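Local atomic coordinates of K41043 (Homo sapiens, PDB entry 6KBR), a protein that probably inhibits serine proteases, as a Kazal-type inhibitor related to SPINK2. Residues P28-E40 / H52-A64. Numbering follows the deposited sequence.
Sequences PVCGSDMSTYANE and HNIKIIKNGPCGA
Strand 29-31 runs antiparallel to strand 56-59, their axes 4.7 Å apart at closest approach and 160° between their directions. Cys30 sits in the middle of the ladder: its N donates to Lys58 O (2.9 Å) and its O accepts from Ile57 N. At one end Gly60 N bonds to Pro28 O (2.7 Å); at the other Ser32 N bonds to Lys55 O. Ser32 adds a side-chain bond, its OG accepting from Lys55 N (2.8 Å); a chi1 of 48° puts that small hydroxyl between the backbone N and carbonyl carbon, where it meets Lys55 N. Together with strand 36-37, which pairs with the other edge of 29-31, this builds the small three-stranded sheet of the Kazal domain, packed against helix 40-50. A disulfide, Cys30 SG to Cys62 SG, pins the tail to the central strand; SG of Cys30 lies anti to its backbone N (chi1 177°), directed across to that tail. On the sheet face turned to the helix, Ile56 CD1 lies against Val29 CG2 (3.9 Å) and touches Glu40 OE1, while Leu43 covers Ile56. Gly31 leaves room for Asp33 OD1, which takes Ser35 N in an Asx turn; Asp33 CG lies at the Tyr37 ring edge, in its plane. With an alanine here in place of Asp33, Ser35 N would probably lose its acceptor and the Ile54 methyls the carboxylate they lie on. Ile54 CD1 rests 3.5 Å from Asp33 OD2, and CG2 packs beside it.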
loop_
_atom_site.group_PDB
_atom_site.type_symbol
_atom_site.label_atom_id
_atom_site.label_comp_id
_atom_site.label_asym_id
_atom_site.label_seq_id
_atom_site.Cartn_x
_atom_site.Cartn_y
_atom_site.Cartn_z
ATOM N N PRO B 28 6.505 -0.302 12.306
ATOM C CA PRO B 28 7.659 -1.114 12.698
ATOM C C PRO B 28 7.709 -1.567 14.179
ATOM O O PRO B 28 7.185 -0.885 15.103
ATOM C CB PRO B 28 8.865 -0.237 12.277
ATOM C CG PRO B 28 8.308 1.187 12.432
ATOM C CD PRO B 28 6.903 1.080 11.928
ATOM N N VAL B 29 8.284 -2.758 14.349
ATOM C CA VAL B 29 8.635 -3.308 15.642
ATOM C C VAL B 29 10.081 -3.815 15.678
ATOM O O VAL B 29 10.630 -4.243 14.691
ATOM C CB VAL B 29 7.690 -4.427 16.120
ATOM C CG1 VAL B 29 6.289 -3.863 16.330
ATOM C CG2 VAL B 29 7.753 -5.674 15.224
ATOM N N CYS B 30 10.687 -3.732 16.838
ATOM C CA CYS B 30 12.093 -4.096 16.987
ATOM C C CYS B 30 12.151 -5.479 17.625
ATOM O O CYS B 30 11.623 -5.677 18.696
ATOM C CB CYS B 30 12.818 -3.106 17.901
ATOM S SG CYS B 30 14.543 -3.613 18.149
ATOM N N GLY B 31 12.758 -6.434 16.939
ATOM C CA GLY B 31 12.806 -7.797 17.419
ATOM C C GLY B 31 13.998 -8.008 18.361
ATOM O O GLY B 31 14.973 -7.271 18.302
ATOM N N SER B 32 13.884 -9.003 19.231
ATOM C CA SER B 32 14.987 -9.429 20.124
ATOM C C SER B 32 16.215 -9.952 19.306
ATOM O O SER B 32 17.325 -10.097 19.844
ATOM C CB SER B 32 14.516 -10.497 21.115
ATOM O OG SER B 32 13.819 -11.486 20.416
ATOM N N ASP B 33 15.999 -10.255 18.028
ATOM C CA ASP B 33 17.069 -10.541 17.118
ATOM C C ASP B 33 17.824 -9.370 16.546
ATOM O O ASP B 33 18.687 -9.603 15.728
ATOM C CB ASP B 33 16.545 -11.388 15.978
ATOM C CG ASP B 33 15.531 -10.667 15.124
ATOM O OD1 ASP B 33 15.057 -9.574 15.525
ATOM O OD2 ASP B 33 15.192 -11.258 14.114
ATOM N N MET B 34 17.533 -8.148 16.984
ATOM C CA MET B 34 18.212 -6.923 16.515
ATOM C C MET B 34 17.817 -6.477 15.105
ATOM O O MET B 34 18.482 -5.629 14.513
ATOM C CB MET B 34 19.718 -7.047 16.638
ATOM C CG MET B 34 20.165 -7.464 18.036
ATOM S SD MET B 34 21.911 -7.046 18.295
ATOM C CE MET B 34 21.936 -6.965 20.081
ATOM N N SER B 35 16.697 -7.001 14.594
ATOM C CA SER B 35 16.172 -6.604 13.312
ATOM C C SER B 35 14.922 -5.795 13.571
ATOM O O SER B 35 14.088 -6.159 14.411
ATOM C CB SER B 35 15.804 -7.831 12.478
ATOM O OG SER B 35 16.937 -8.437 11.903
ATOM N N THR B 36 14.754 -4.720 12.818
ATOM C CA THR B 36 13.453 -4.014 12.828
ATOM C C THR B 36 12.577 -4.753 11.776
ATOM O O THR B 36 13.049 -5.070 10.720
ATOM C CB THR B 36 13.573 -2.432 12.792
ATOM O OG1 THR B 36 12.597 -1.790 11.917
ATOM C CG2 THR B 36 14.854 -2.000 12.470
ATOM N N TYR B 37 11.375 -5.169 12.174
ATOM C CA TYR B 37 10.401 -5.758 11.271
ATOM C C TYR B 37 9.414 -4.683 10.815
ATOM O O TYR B 37 8.978 -3.895 11.633
ATOM C CB TYR B 37 9.706 -6.985 11.947
ATOM C CG TYR B 37 10.714 -8.090 12.038
ATOM C CD1 TYR B 37 11.557 -8.186 13.134
ATOM C CD2 TYR B 37 10.920 -8.969 10.957
ATOM C CE1 TYR B 37 12.572 -9.132 13.187
ATOM C CE2 TYR B 37 11.919 -9.923 10.985
ATOM C CZ TYR B 37 12.764 -10.006 12.123
ATOM O OH TYR B 37 13.743 -11.000 12.205
ATOM N N ALA B 38 9.106 -4.656 9.508
ATOM C CA ALA B 38 8.162 -3.663 8.932
ATOM C C ALA B 38 6.792 -3.596 9.660
ATOM O O ALA B 38 6.182 -2.559 9.763
ATOM C CB ALA B 38 7.951 -3.896 7.440
ATOM N N ASN B 39 6.339 -4.717 10.146
ATOM C CA ASN B 39 5.174 -4.778 10.975
ATOM C C ASN B 39 5.165 -6.078 11.754
ATOM O O ASN B 39 5.984 -6.940 11.499
ATOM C CB ASN B 39 3.899 -4.601 10.144
ATOM C CG ASN B 39 3.870 -5.482 8.909
ATOM O OD1 ASN B 39 4.120 -6.691 8.973
ATOM N ND2 ASN B 39 3.515 -4.890 7.786
ATOM N N GLU B 40 4.263 -6.202 12.702
ATOM C CA GLU B 40 4.241 -7.377 13.572
ATOM C C GLU B 40 3.917 -8.634 12.791
ATOM O O GLU B 40 4.415 -9.692 13.118
ATOM C CB GLU B 40 3.234 -7.218 14.728
ATOM C CG GLU B 40 3.369 -8.312 15.811
ATOM C CD GLU B 40 2.696 -7.879 17.155
ATOM O OE1 GLU B 40 2.720 -6.650 17.492
ATOM O OE2 GLU B 40 2.170 -8.793 17.840
ATOM N N HIS B 52 12.292 -20.126 15.033
ATOM C CA HIS B 52 12.669 -19.664 16.367
ATOM C C HIS B 52 11.769 -18.518 16.780
ATOM O O HIS B 52 11.449 -17.669 15.945
ATOM C CB HIS B 52 14.147 -19.202 16.365
ATOM C CG HIS B 52 15.094 -20.338 16.218
ATOM N ND1 HIS B 52 15.585 -20.745 14.992
ATOM C CD2 HIS B 52 15.550 -21.231 17.125
ATOM C CE1 HIS B 52 16.343 -21.811 15.158
ATOM N NE2 HIS B 52 16.326 -22.136 16.439
ATOM N N ASN B 53 11.391 -18.469 18.054
ATOM C CA ASN B 53 10.589 -17.367 18.565
ATOM C C ASN B 53 11.419 -16.102 18.613
ATOM O O ASN B 53 12.632 -16.137 18.788
ATOM C CB ASN B 53 9.998 -17.698 19.930
ATOM C CG ASN B 53 8.973 -18.825 19.850
ATOM O OD1 ASN B 53 8.298 -18.973 18.852
ATOM N ND2 ASN B 53 8.863 -19.617 20.895
ATOM N N ILE B 54 10.770 -14.971 18.425
ATOM C CA ILE B 54 11.475 -13.689 18.463
ATOM C C ILE B 54 10.555 -12.761 19.228
ATOM O O ILE B 54 9.359 -12.732 18.970
ATOM C CB ILE B 54 11.833 -13.155 17.037
ATOM C CG1 ILE B 54 12.615 -14.209 16.236
ATOM C CG2 ILE B 54 12.620 -11.825 17.151
ATOM C CD1 ILE B 54 12.962 -13.817 14.801
ATOM N N LYS B 55 11.111 -12.059 20.216
ATOM C CA LYS B 55 10.321 -11.192 21.062
ATOM C C LYS B 55 10.380 -9.799 20.510
ATOM O O LYS B 55 11.243 -9.478 19.732
ATOM C CB LYS B 55 10.833 -11.163 22.500
ATOM C CG LYS B 55 11.093 -12.530 23.097
ATOM C CD LYS B 55 9.824 -13.343 23.254
ATOM C CE LYS B 55 9.415 -13.376 24.717
ATOM N NZ LYS B 55 8.197 -14.196 24.916
ATOM N N ILE B 56 9.426 -8.988 20.909
ATOM C CA ILE B 56 9.426 -7.607 20.551
ATOM C C ILE B 56 9.991 -6.802 21.721
ATOM O O ILE B 56 9.365 -6.715 22.750
ATOM C CB ILE B 56 8.046 -7.086 20.175
ATOM C CG1 ILE B 56 7.596 -7.797 18.867
ATOM C CG2 ILE B 56 8.142 -5.562 19.984
ATOM C CD1 ILE B 56 6.213 -7.447 18.359
ATOM N N ILE B 57 11.143 -6.191 21.477
ATOM C CA ILE B 57 11.876 -5.396 22.441
ATOM C C ILE B 57 11.120 -4.086 22.631
ATOM O O ILE B 57 10.914 -3.660 23.749
ATOM C CB ILE B 57 13.324 -5.160 21.939
ATOM C CG1 ILE B 57 14.040 -6.494 21.846
ATOM C CG2 ILE B 57 14.096 -4.205 22.821
ATOM C CD1 ILE B 57 13.923 -7.379 23.068
ATOM N N LYS B 58 10.714 -3.468 21.535
ATOM C CA LYS B 58 9.880 -2.279 21.580
ATOM C C LYS B 58 9.141 -2.001 20.261
ATOM O O LYS B 58 9.462 -2.550 19.214
ATOM C CB LYS B 58 10.717 -1.066 21.918
ATOM C CG LYS B 58 11.831 -0.738 20.962
ATOM C CD LYS B 58 12.228 0.730 21.108
ATOM C CE LYS B 58 13.548 0.965 20.440
ATOM N NZ LYS B 58 13.867 2.408 20.453
ATOM N N ASN B 59 8.188 -1.083 20.329
ATOM C CA ASN B 59 7.553 -0.590 19.119
ATOM C C ASN B 59 8.461 0.409 18.467
ATOM O O ASN B 59 9.297 1.033 19.118
ATOM C CB ASN B 59 6.180 -0.019 19.423
ATOM C CG ASN B 59 5.182 -1.087 19.767
ATOM O OD1 ASN B 59 5.507 -2.274 19.847
ATOM N ND2 ASN B 59 3.931 -0.676 19.951
ATOM N N GLY B 60 8.339 0.527 17.156
ATOM C CA GLY B 60 9.217 1.385 16.399
ATOM C C GLY B 60 10.475 0.695 15.971
ATOM O O GLY B 60 10.710 -0.446 16.342
ATOM N N PRO B 61 11.331 1.411 15.218
ATOM C CA PRO B 61 12.543 0.779 14.729
ATOM C C PRO B 61 13.469 0.423 15.896
ATOM O O PRO B 61 13.278 0.927 17.002
ATOM C CB PRO B 61 13.160 1.826 13.767
ATOM C CG PRO B 61 12.460 3.109 14.039
ATOM C CD PRO B 61 11.174 2.816 14.760
ATOM N N CYS B 62 14.420 -0.472 15.667
ATOM C CA CYS B 62 15.440 -0.796 16.684
ATOM C C CYS B 62 16.340 0.441 16.804
ATOM O O CYS B 62 16.573 1.090 15.813
ATOM C CB CYS B 62 16.274 -2.009 16.247
ATOM S SG CYS B 62 15.386 -3.586 16.311
ATOM N N GLY B 63 16.834 0.754 17.987
ATOM C CA GLY B 63 17.901 1.766 18.145
ATOM C C GLY B 63 19.244 1.224 17.655
ATOM O O GLY B 63 19.345 0.053 17.307
ATOM N N ALA B 64 20.288 2.042 17.679
ATOM C CA ALA B 64 21.606 1.636 17.148
ATOM C C ALA B 64 22.440 0.737 18.089
ATOM O O ALA B 64 22.665 -0.462 17.793
ATOM C CB ALA B 64 22.417 2.879 16.750
#